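Local coordinates for CrtC domain-containing protein (Fusarium vanettenii 77-13-4, PDB 7A0Q), which is a kievitone hydratase, a fungal lyase of the CrtC/lipocalin-like family that probably adds water to the plant defence compound kievitone, at residues V158-A163 with K232-I237; R248-R253 with L262-T267; W174-P179 with Y205-G210. All blocks are in the same frame, centred on the assembly; numbering follows the deposited sequence.

Interaction 1: residues V158-A163 with K232-I237; sequences VANGGA and KISAWI. With NAG (2-acetamido-2-deoxy-beta-D-glucopyranose), chain C.
Chi1 of Ser234 (174°) sets OG opposite its own backbone nitrogen, and chi1 of Asn160 (-75°) turns the amide beside the nitrogen of its residue, bringing hydroxyl and amide together between the two segments. OG donates to Asn160 OD1 at 2.7 Å, in the carbonyl plane and on a lone pair. Two waters flank this bond: one ties Asn160 ND2 to OG, while the other donates to OD1 and, at 2.7 Å, to Ser234 O. OD1 also lies at the edge of the Trp236 ring, 4.0 Å from NE1, whose hydrogen bond goes to Glu175 OE1. Farther back, the branches of Val158 divide the work: CG1 rests on Ser234 CB at 4.0 Å, and CG2 touches Lys232 CB before that lysine bends off toward His225. Asn160 is the second residue of a type II beta turn from Ala159 to Gly162, closed by Gly162 N on Ala159 O. The contact joins the two lipocalin-like domains. ND2 also reaches Glu175 O and OG accepts from Trp221 NE1, so both buried polar groups have several partners; this network should fix the flip of the amide and the rotation of the hydroxyl at the domain interface.

Interaction 2: residues R248-R253 with L262-T267; sequences RFATIR and LPLEFT
Leu262 O is held twice by the opposite strand: Ala250 N donates to it at 2.8 Å, and Phe249 CA brings a C-H to within 3.2 Å. Leu262 N returns the bond to Ala250 O, which makes Ala250 and Leu262 a hydrogen-bonded antiparallel pair in which both donors sit nearly along the C=O axis. Phe249 and Pro263 form the adjoining non-hydrogen-bonded pair, a position where the missing N-H of proline costs this ladder nothing. One step on, Leu264 N still bonds Arg248 O, at 3.0 Å, but comes in above the carbonyl plane. Here the strands splay, the segments' N-to-C directions making 129°, well short of antiparallel, and Arg248 N ends 5.5 Å from Leu264 O. The arginine side chain takes over. With chi1 at 43° and the chain extended from CG to NE, it runs past that carbonyl, CD lying 3.2 Å from the oxygen, and NH1 donates to Leu264 O at 2.9 Å. The oxygen lies in the guanidinium plane, although the N-H arrives 54° out of the carbonyl plane. Leu264 folds back under the partner strand, putting CD2 against Phe249 C and the methyl of Ala250. On the Ala250 and Leu262 face, Ile252 CD1 meets Leu262 CD1 at 4.0 Å, the two side chains crossing at about a right angle, with Ile291 and Phe294 beyond. Phe249 points to the other face, where its ring meets Phe166 edge-to-face. This is the hairpin of strands 245-253 and 259-275 in the C-terminal eight-stranded barrel. The side-chain donor appears to stand in for a backbone one where the strands diverge, keeping Leu264 O bonded beside the exposed Arg248 and Glu265; that glutamate, too distant for a salt bridge, may weakly attract the guanidinium.

Interaction 3: residues W174-P179 with Y205-G210; sequences WEFGLP and YDRQWG. With IMD (imidazole), chain F.
Trp174 lays its CB over the centre of the Trp209 six-membered ring, 3.5 Å from the centroid, a CH-pi contact over the face. The two indoles are turned only 20° apart but slid so far that they barely overlap, and the edge of Trp174 instead meets Trp209 O, 3.4 Å from CE3. Next along this face, Arg207 CB sits over the Phe176 ring, offset toward the rim at 3.8 Å from its centroid. A bend at chi2 (73°) then carries the guanidinium, 78° to that ring and with one face on Trp209 CE3, away to bond Gly56 O, Ser58 O and Ser50 O. Pointing the same way, Leu178 and Tyr205 lie side by side, Leu178 CD1 3.8 Å from Tyr205 CD2. The other face of the ladder is polar. The carboxylate of Glu175 stacks almost parallel on the Gln208 amide, whose NE2 bonds Thr173 OG1, while Glu175 OE2 comes within 2.6 Å of Asp206 OD2, the two carboxylate planes steeply crossed. An imidazole, probably from the crystallisation liquor, donates from N3 to the same OD2 at 2.8 Å and also bonds Glu340, consistent with a pocket between the domains. Six backbone bonds join the strands. Strand 158-168 continues the sheet beyond Glu175 and Gly177, strand 58-66 pairs with Asp206 and Gln208, and strand 232-240 covers the acidic face through Ser234 and Trp236.

Overall arrangement
Interactions 1 and 3 are buried, whereas interaction 2 runs from a buried end to the surface. Interactions 2 and 3 are both antiparallel ladders, one in each lipocalin-like domain, their centres about 17 Å apart; interaction 1 bridges the domains and shares a sheet with each. Strand 158-168 adjoins strand 171-189 of interaction 3, and strand 232-240 adjoins strand 245-253 of interaction 2. Chemistry follows place: aromatic faces and gathered carboxylates in interaction 3, amide, hydroxyl and water at the interface, and backbone bonds and aliphatic contacts ending in an exposed arginine in interaction 2. Direct links remain between them, from Gly161 N to Thr251 OG1 and from Val158 N to Gly177 O.

Interaction 1: residues V158-A163 with K232-I237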
loop_
_atom_site.group_PDB
_atom_site.type_symbol
_atom_site.label_atom_id
_atom_site.label_comp_id
_atom_site.label_asym_id
_atom_site.label_seq_id
_atom_site.Cartn_x
_atom_site.Cartn_y
_atom_site.Cartn_z
ATOM N N VAL A 158 -3.860 3.089 -10.841
ATOM C CA VAL A 158 -3.073 1.927 -11.258
ATOM C C VAL A 158 -4.043 0.755 -11.282
ATOM O O VAL A 158 -4.521 0.320 -10.232
ATOM C CB VAL A 158 -1.918 1.647 -10.284
ATOM C CG1 VAL A 158 -1.148 0.383 -10.686
ATOM C CG2 VAL A 158 -0.989 2.863 -10.164
ATOM N N ALA A 159 -4.348 0.256 -12.480
ATOM C CA ALA A 159 -5.277 -0.859 -12.659
ATOM C C ALA A 159 -4.435 -2.129 -12.762
ATOM O O ALA A 159 -3.947 -2.480 -13.843
ATOM C CB ALA A 159 -6.147 -0.648 -13.897
ATOM N N ASN A 160 -4.254 -2.807 -11.625
ATOM C CA ASN A 160 -3.327 -3.935 -11.573
ATOM C C ASN A 160 -3.689 -4.978 -12.615
ATOM O O ASN A 160 -4.863 -5.293 -12.818
ATOM C CB ASN A 160 -3.336 -4.534 -10.172
ATOM C CG ASN A 160 -2.572 -3.667 -9.197
ATOM O OD1 ASN A 160 -1.354 -3.794 -9.055
ATOM N ND2 ASN A 160 -3.275 -2.751 -8.546
ATOM N N GLY A 161 -2.662 -5.516 -13.277
ATOM C CA GLY A 161 -2.883 -6.487 -14.330
ATOM C C GLY A 161 -3.253 -5.887 -15.661
ATOM O O GLY A 161 -3.408 -6.637 -16.637
ATOM N N GLY A 162 -3.416 -4.568 -15.723
ATOM C CA GLY A 162 -3.750 -3.864 -16.944
ATOM C C GLY A 162 -5.184 -3.384 -16.943
ATOM O O GLY A 162 -5.460 -2.257 -17.364
ATOM N N ALA A 163 -6.102 -4.228 -16.468
ATOM C CA ALA A 163 -7.523 -3.899 -16.434
ATOM C C ALA A 163 -8.118 -4.020 -15.039
ATOM O O ALA A 163 -9.338 -3.883 -14.885
ATOM C CB ALA A 163 -8.304 -4.786 -17.411
ATOM N N LYS A 232 4.209 5.088 -11.780
ATOM C CA LYS A 232 3.789 4.526 -10.502
ATOM C C LYS A 232 3.770 3.017 -10.663
ATOM O O LYS A 232 3.135 2.499 -11.589
ATOM C CB LYS A 232 2.407 5.049 -10.079
ATOM C CG LYS A 232 2.292 6.578 -10.018
ATOM C CD LYS A 232 3.276 7.157 -8.993
ATOM C CE LYS A 232 3.190 8.670 -8.929
ATOM N NZ LYS A 232 4.259 9.253 -8.046
ATOM N N ILE A 233 4.473 2.314 -9.783
ATOM C CA ILE A 233 4.727 0.889 -9.954
ATOM C C ILE A 233 4.075 0.115 -8.817
ATOM O O ILE A 233 4.303 0.417 -7.642
ATOM C CB ILE A 233 6.230 0.587 -9.998
ATOM C CG1 ILE A 233 6.884 1.417 -11.097
ATOM C CG2 ILE A 233 6.462 -0.921 -10.202
ATOM C CD1 ILE A 233 8.381 1.278 -11.135
ATOM N N SER A 234 3.315 -0.920 -9.177
ATOM C CA SER A 234 2.697 -1.836 -8.220
ATOM C C SER A 234 3.123 -3.242 -8.625
ATOM O O SER A 234 2.691 -3.743 -9.663
ATOM C CB SER A 234 1.175 -1.677 -8.241
ATOM O OG SER A 234 0.512 -2.631 -7.437
ATOM N N ALA A 235 4.010 -3.863 -7.840
ATOM C CA ALA A 235 4.691 -5.083 -8.265
ATOM C C ALA A 235 4.445 -6.206 -7.271
ATOM O O ALA A 235 4.618 -6.020 -6.063
ATOM C CB ALA A 235 6.202 -4.844 -8.407
ATOM N N TRP A 236 4.111 -7.389 -7.791
ATOM C CA TRP A 236 3.796 -8.551 -6.966
ATOM C C TRP A 236 4.755 -9.699 -7.258
ATOM O O TRP A 236 5.019 -10.019 -8.422
ATOM C CB TRP A 236 2.375 -9.057 -7.234
ATOM C CG TRP A 236 1.262 -8.201 -6.685
ATOM C CD1 TRP A 236 0.604 -7.204 -7.336
ATOM C CD2 TRP A 236 0.646 -8.331 -5.403
ATOM N NE1 TRP A 236 -0.380 -6.670 -6.516
ATOM C CE2 TRP A 236 -0.371 -7.350 -5.323
ATOM C CE3 TRP A 236 0.870 -9.167 -4.299
ATOM C CZ2 TRP A 236 -1.174 -7.202 -4.192
ATOM C CZ3 TRP A 236 0.069 -9.022 -3.183
ATOM C CH2 TRP A 236 -0.939 -8.044 -3.135
ATOM N N ILE A 237 5.207 -10.371 -6.196
ATOM C CA ILE A 237 6.021 -11.587 -6.322
ATOM C C ILE A 237 5.466 -12.629 -5.356
ATOM O O ILE A 237 5.358 -12.367 -4.155
ATOM C CB ILE A 237 7.508 -11.325 -6.030
ATOM C CG1 ILE A 237 8.029 -10.148 -6.855
ATOM C CG2 ILE A 237 8.327 -12.582 -6.315
ATOM C CD1 ILE A 237 7.985 -8.830 -6.099
HETATM C C1 NAG C . 7.931 -16.636 0.503
HETATM C C2 NAG C . 9.007 -15.760 -0.114
HETATM C C3 NAG C . 10.243 -16.598 -0.450
HETATM C C4 NAG C . 10.705 -17.434 0.737
HETATM C C5 NAG C . 9.552 -18.191 1.380
HETATM C C6 NAG C . 9.935 -18.800 2.708
HETATM C C7 NAG C . 8.434 -13.778 -1.453
HETATM C C8 NAG C . 7.975 -13.291 -2.790
HETATM N N2 NAG C . 8.527 -15.102 -1.319
HETATM O O3 NAG C . 11.284 -15.718 -0.862
HETATM O O4 NAG C . 11.622 -18.415 0.262
HETATM O O5 NAG C . 8.458 -17.302 1.653
HETATM O O6 NAG C . 10.385 -17.796 3.608
HETATM O O7 NAG C . 8.684 -13.009 -0.530
HETATM O O HOH W 1 -1.803 -1.094 -6.820
HETATM O O HOH W 2 0.651 -5.357 -10.430
#

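Interaction 2: residues R248-R253 with L262-T267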
loop_
_atom_site.group_PDB
_atom_site.type_symbol
_atom_site.label_atom_id
_atom_site.label_comp_id
_atom_site.label_asym_id
_atom_site.label_seq_id
_atom_site.Cartn_x
_atom_site.Cartn_y
_atom_site.Cartn_z
ATOM N N ARG A 248 5.584 -12.985 -10.877
ATOM C CA ARG A 248 6.624 -11.985 -10.645
ATOM C C ARG A 248 6.436 -10.909 -11.715
ATOM O O ARG A 248 6.897 -11.069 -12.849
ATOM C CB ARG A 248 8.019 -12.613 -10.684
ATOM C CG ARG A 248 8.236 -13.629 -11.816
ATOM C CD ARG A 248 9.623 -14.269 -11.749
ATOM N NE ARG A 248 9.847 -15.188 -12.868
ATOM C CZ ARG A 248 10.274 -14.822 -14.072
ATOM N NH1 ARG A 248 10.532 -13.550 -14.346
ATOM N NH2 ARG A 248 10.447 -15.739 -15.015
ATOM N N PHE A 249 5.727 -9.838 -11.361
ATOM C CA PHE A 249 5.360 -8.890 -12.404
ATOM C C PHE A 249 5.071 -7.526 -11.791
ATOM O O PHE A 249 4.792 -7.395 -10.598
ATOM C CB PHE A 249 4.156 -9.390 -13.229
ATOM C CG PHE A 249 2.805 -9.114 -12.600
ATOM C CD1 PHE A 249 2.429 -9.726 -11.408
ATOM C CD2 PHE A 249 1.915 -8.236 -13.208
ATOM C CE1 PHE A 249 1.167 -9.467 -10.839
ATOM C CE2 PHE A 249 0.669 -7.980 -12.654
ATOM C CZ PHE A 249 0.298 -8.586 -11.472
ATOM N N ALA A 250 5.173 -6.508 -12.640
ATOM C CA ALA A 250 4.842 -5.142 -12.272
ATOM C C ALA A 250 3.732 -4.639 -13.176
ATOM O O ALA A 250 3.735 -4.901 -14.385
ATOM C CB ALA A 250 6.074 -4.224 -12.390
ATOM N N THR A 251 2.781 -3.912 -12.574
ATOM C CA THR A 251 1.893 -3.022 -13.309
ATOM C C THR A 251 2.426 -1.611 -13.117
ATOM O O THR A 251 2.612 -1.160 -11.985
ATOM C CB THR A 251 0.445 -3.109 -12.823
ATOM O OG1 THR A 251 -0.011 -4.473 -12.859
ATOM C CG2 THR A 251 -0.449 -2.248 -13.718
ATOM N N ILE A 252 2.718 -0.940 -14.216
ATOM C CA ILE A 252 3.280 0.399 -14.162
ATOM C C ILE A 252 2.312 1.338 -14.853
ATOM O O ILE A 252 2.013 1.165 -16.037
ATOM C CB ILE A 252 4.663 0.464 -14.823
ATOM C CG1 ILE A 252 5.604 -0.557 -14.172
ATOM C CG2 ILE A 252 5.186 1.913 -14.753
ATOM C CD1 ILE A 252 7.017 -0.560 -14.750
ATOM N N ARG A 253 1.814 2.327 -14.111
ATOM C CA ARG A 253 1.027 3.392 -14.703
ATOM C C ARG A 253 1.972 4.523 -15.068
ATOM O O ARG A 253 2.736 4.987 -14.220
ATOM C CB ARG A 253 -0.049 3.882 -13.734
ATOM C CG ARG A 253 -0.989 4.915 -14.344
ATOM C CD ARG A 253 -1.255 6.057 -13.346
ATOM N NE ARG A 253 -0.123 6.981 -13.255
ATOM C CZ ARG A 253 -0.064 8.018 -12.416
ATOM N NH1 ARG A 253 -1.061 8.271 -11.566
ATOM N NH2 ARG A 253 1.001 8.809 -12.420
ATOM N N LEU A 262 4.477 -6.057 -16.950
ATOM C CA LEU A 262 5.817 -6.515 -17.312
ATOM C C LEU A 262 6.313 -7.570 -16.336
ATOM O O LEU A 262 6.172 -7.411 -15.121
ATOM C CB LEU A 262 6.815 -5.342 -17.326
ATOM C CG LEU A 262 6.386 -4.095 -18.110
ATOM C CD1 LEU A 262 7.401 -2.972 -17.929
ATOM C CD2 LEU A 262 6.216 -4.430 -19.586
ATOM N N PRO A 263 6.903 -8.656 -16.834
ATOM C CA PRO A 263 7.574 -9.604 -15.937
ATOM C C PRO A 263 8.764 -8.952 -15.251
ATOM O O PRO A 263 9.360 -8.002 -15.761
ATOM C CB PRO A 263 8.036 -10.727 -16.878
ATOM C CG PRO A 263 7.272 -10.544 -18.147
ATOM C CD PRO A 263 6.994 -9.062 -18.244
ATOM N N LEU A 264 9.137 -9.499 -14.093
ATOM C CA LEU A 264 10.323 -9.020 -13.389
ATOM C C LEU A 264 11.076 -10.189 -12.760
ATOM O O LEU A 264 10.534 -11.276 -12.558
ATOM C CB LEU A 264 9.979 -7.965 -12.316
ATOM C CG LEU A 264 9.117 -8.380 -11.119
ATOM C CD1 LEU A 264 9.904 -9.083 -10.016
ATOM C CD2 LEU A 264 8.389 -7.163 -10.547
ATOM N N GLU A 265 12.345 -9.941 -12.459
ATOM C CA GLU A 265 13.171 -10.849 -11.672
ATOM C C GLU A 265 13.367 -10.242 -10.289
ATOM O O GLU A 265 13.704 -9.060 -10.173
ATOM C CB GLU A 265 14.522 -11.095 -12.350
ATOM C CG GLU A 265 14.403 -11.730 -13.719
ATOM C CD GLU A 265 15.746 -11.897 -14.403
ATOM O OE1 GLU A 265 16.783 -11.677 -13.741
ATOM O OE2 GLU A 265 15.756 -12.251 -15.600
ATOM N N PHE A 266 13.174 -11.059 -9.253
ATOM C CA PHE A 266 13.139 -10.614 -7.866
ATOM C C PHE A 266 14.276 -11.273 -7.102
ATOM O O PHE A 266 14.417 -12.497 -7.144
ATOM C CB PHE A 266 11.785 -10.980 -7.247
ATOM C CG PHE A 266 11.731 -10.904 -5.739
ATOM C CD1 PHE A 266 11.498 -9.694 -5.093
ATOM C CD2 PHE A 266 11.825 -12.061 -4.971
ATOM C CE1 PHE A 266 11.411 -9.636 -3.710
ATOM C CE2 PHE A 266 11.738 -12.006 -3.587
ATOM C CZ PHE A 266 11.525 -10.801 -2.957
ATOM N N THR A 267 15.076 -10.471 -6.406
ATOM C CA THR A 267 16.174 -10.999 -5.593
ATOM C C THR A 267 16.096 -10.407 -4.196
ATOM O O THR A 267 16.385 -9.206 -4.019
ATOM C CB THR A 267 17.531 -10.691 -6.215
ATOM O OG1 THR A 267 17.606 -11.282 -7.517
ATOM C CG2 THR A 267 18.657 -11.277 -5.342
#

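Interaction 3: residues W174-P179 with Y205-G210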
loop_
_atom_site.group_PDB
_atom_site.type_symbol
_atom_site.label_atom_id
_atom_site.label_comp_id
_atom_site.label_asym_id
_atom_site.label_seq_id
_atom_site.Cartn_x
_atom_site.Cartn_y
_atom_site.Cartn_z
ATOM N N TRP A 174 -9.043 -8.510 -7.423
ATOM C CA TRP A 174 -9.307 -7.235 -8.078
ATOM C C TRP A 174 -8.608 -6.179 -7.249
ATOM O O TRP A 174 -8.757 -6.168 -6.029
ATOM C CB TRP A 174 -10.813 -6.939 -8.154
ATOM C CG TRP A 174 -11.537 -7.867 -9.074
ATOM C CD1 TRP A 174 -11.831 -7.653 -10.384
ATOM C CD2 TRP A 174 -12.042 -9.165 -8.750
ATOM N NE1 TRP A 174 -12.489 -8.748 -10.910
ATOM C CE2 TRP A 174 -12.632 -9.687 -9.921
ATOM C CE3 TRP A 174 -12.047 -9.941 -7.583
ATOM C CZ2 TRP A 174 -13.229 -10.951 -9.961
ATOM C CZ3 TRP A 174 -12.639 -11.202 -7.625
ATOM C CH2 TRP A 174 -13.222 -11.688 -8.807
ATOM N N GLU A 175 -7.811 -5.327 -7.897
ATOM C CA GLU A 175 -7.002 -4.377 -7.141
ATOM C C GLU A 175 -6.752 -3.115 -7.955
ATOM O O GLU A 175 -6.359 -3.192 -9.121
ATOM C CB GLU A 175 -5.656 -5.008 -6.737
ATOM C CG GLU A 175 -4.759 -4.069 -5.898
ATOM C CD GLU A 175 -3.282 -4.464 -5.910
ATOM O OE1 GLU A 175 -2.882 -5.335 -6.721
ATOM O OE2 GLU A 175 -2.504 -3.882 -5.127
ATOM N N PHE A 176 -6.951 -1.947 -7.329
ATOM C CA PHE A 176 -6.503 -0.693 -7.921
ATOM C C PHE A 176 -5.798 0.156 -6.871
ATOM O O PHE A 176 -6.085 0.077 -5.674
ATOM C CB PHE A 176 -7.649 0.102 -8.595
ATOM C CG PHE A 176 -8.755 0.545 -7.660
ATOM C CD1 PHE A 176 -9.896 -0.242 -7.486
ATOM C CD2 PHE A 176 -8.692 1.772 -7.023
ATOM C CE1 PHE A 176 -10.927 0.168 -6.668
ATOM C CE2 PHE A 176 -9.730 2.184 -6.193
ATOM C CZ PHE A 176 -10.839 1.379 -6.016
ATOM N N GLY A 177 -4.843 0.942 -7.346
ATOM C CA GLY A 177 -4.113 1.881 -6.507
ATOM C C GLY A 177 -4.381 3.296 -6.980
ATOM O O GLY A 177 -4.464 3.550 -8.183
ATOM N N LEU A 178 -4.526 4.212 -6.026
ATOM C CA LEU A 178 -4.619 5.638 -6.320
ATOM C C LEU A 178 -3.346 6.251 -5.759
ATOM O O LEU A 178 -3.248 6.455 -4.541
ATOM C CB LEU A 178 -5.862 6.251 -5.664
ATOM C CG LEU A 178 -7.163 5.518 -6.002
ATOM C CD1 LEU A 178 -8.374 6.083 -5.256
ATOM C CD2 LEU A 178 -7.399 5.496 -7.509
ATOM N N PRO A 179 -2.324 6.523 -6.590
ATOM C CA PRO A 179 -0.950 6.637 -6.057
ATOM C C PRO A 179 -0.582 7.928 -5.339
ATOM O O PRO A 179 0.211 7.891 -4.392
ATOM C CB PRO A 179 -0.069 6.474 -7.305
ATOM C CG PRO A 179 -0.960 5.976 -8.361
ATOM C CD PRO A 179 -2.341 6.438 -8.059
ATOM N N TYR A 205 -3.670 5.109 -1.925
ATOM C CA TYR A 205 -4.789 4.317 -1.445
ATOM C C TYR A 205 -4.888 3.066 -2.310
ATOM O O TYR A 205 -4.918 3.158 -3.541
ATOM C CB TYR A 205 -6.076 5.144 -1.508
ATOM C CG TYR A 205 -7.318 4.341 -1.217
ATOM C CD1 TYR A 205 -7.713 4.111 0.105
ATOM C CD2 TYR A 205 -8.107 3.837 -2.249
ATOM C CE1 TYR A 205 -8.849 3.380 0.387
ATOM C CE2 TYR A 205 -9.250 3.092 -1.973
ATOM C CZ TYR A 205 -9.613 2.880 -0.658
ATOM O OH TYR A 205 -10.752 2.158 -0.390
ATOM N N ASP A 206 -4.911 1.898 -1.675
ATOM C CA ASP A 206 -4.969 0.639 -2.409
ATOM C C ASP A 206 -6.202 -0.146 -1.985
ATOM O O ASP A 206 -6.417 -0.384 -0.790
ATOM C CB ASP A 206 -3.708 -0.211 -2.191
ATOM C CG ASP A 206 -3.361 -1.030 -3.406
ATOM O OD1 ASP A 206 -2.858 -0.452 -4.389
ATOM O OD2 ASP A 206 -3.611 -2.250 -3.379
ATOM N N ARG A 207 -6.998 -0.551 -2.963
ATOM C CA ARG A 207 -8.244 -1.275 -2.731
ATOM C C ARG A 207 -8.143 -2.649 -3.371
ATOM O O ARG A 207 -7.830 -2.752 -4.558
ATOM C CB ARG A 207 -9.413 -0.493 -3.334
ATOM C CG ARG A 207 -10.719 -1.215 -3.308
ATOM C CD ARG A 207 -11.306 -1.301 -1.916
ATOM N NE ARG A 207 -12.616 -1.959 -1.980
ATOM C CZ ARG A 207 -12.938 -3.071 -1.320
ATOM N NH1 ARG A 207 -12.049 -3.672 -0.514
ATOM N NH2 ARG A 207 -14.159 -3.575 -1.453
ATOM N N GLN A 208 -8.410 -3.697 -2.598
ATOM C CA GLN A 208 -8.226 -5.052 -3.109
ATOM C C GLN A 208 -9.286 -5.972 -2.538
ATOM O O GLN A 208 -9.537 -5.961 -1.333
ATOM C CB GLN A 208 -6.833 -5.588 -2.758
ATOM C CG GLN A 208 -6.542 -6.945 -3.406
ATOM C CD GLN A 208 -5.081 -7.323 -3.337
ATOM O OE1 GLN A 208 -4.269 -6.612 -2.738
ATOM N NE2 GLN A 208 -4.731 -8.453 -3.960
ATOM N N TRP A 209 -9.870 -6.804 -3.398
ATOM C CA TRP A 209 -10.857 -7.773 -2.932
ATOM C C TRP A 209 -10.743 -9.013 -3.813
ATOM O O TRP A 209 -10.201 -8.954 -4.915
ATOM C CB TRP A 209 -12.276 -7.166 -2.914
ATOM C CG TRP A 209 -12.898 -6.783 -4.246
ATOM C CD1 TRP A 209 -13.908 -7.443 -4.890
ATOM C CD2 TRP A 209 -12.567 -5.656 -5.074
ATOM N NE1 TRP A 209 -14.223 -6.800 -6.059
ATOM C CE2 TRP A 209 -13.413 -5.708 -6.206
ATOM C CE3 TRP A 209 -11.629 -4.618 -4.976
ATOM C CZ2 TRP A 209 -13.362 -4.752 -7.221
ATOM C CZ3 TRP A 209 -11.558 -3.689 -5.995
ATOM C CH2 TRP A 209 -12.425 -3.761 -7.107
ATOM N N GLY A 210 -11.226 -10.156 -3.317
ATOM C CA GLY A 210 -10.989 -11.416 -3.999
ATOM C C GLY A 210 -12.174 -12.355 -3.906
ATOM O O GLY A 210 -13.181 -12.054 -3.266
HETATM N N1 IMD F . -0.768 -4.914 -0.343
HETATM C C2 IMD F . -1.134 -4.651 -1.619
HETATM N N3 IMD F . -1.773 -3.453 -1.634
HETATM C C4 IMD F . -1.800 -2.967 -0.382
HETATM C C5 IMD F . -1.166 -3.884 0.434
#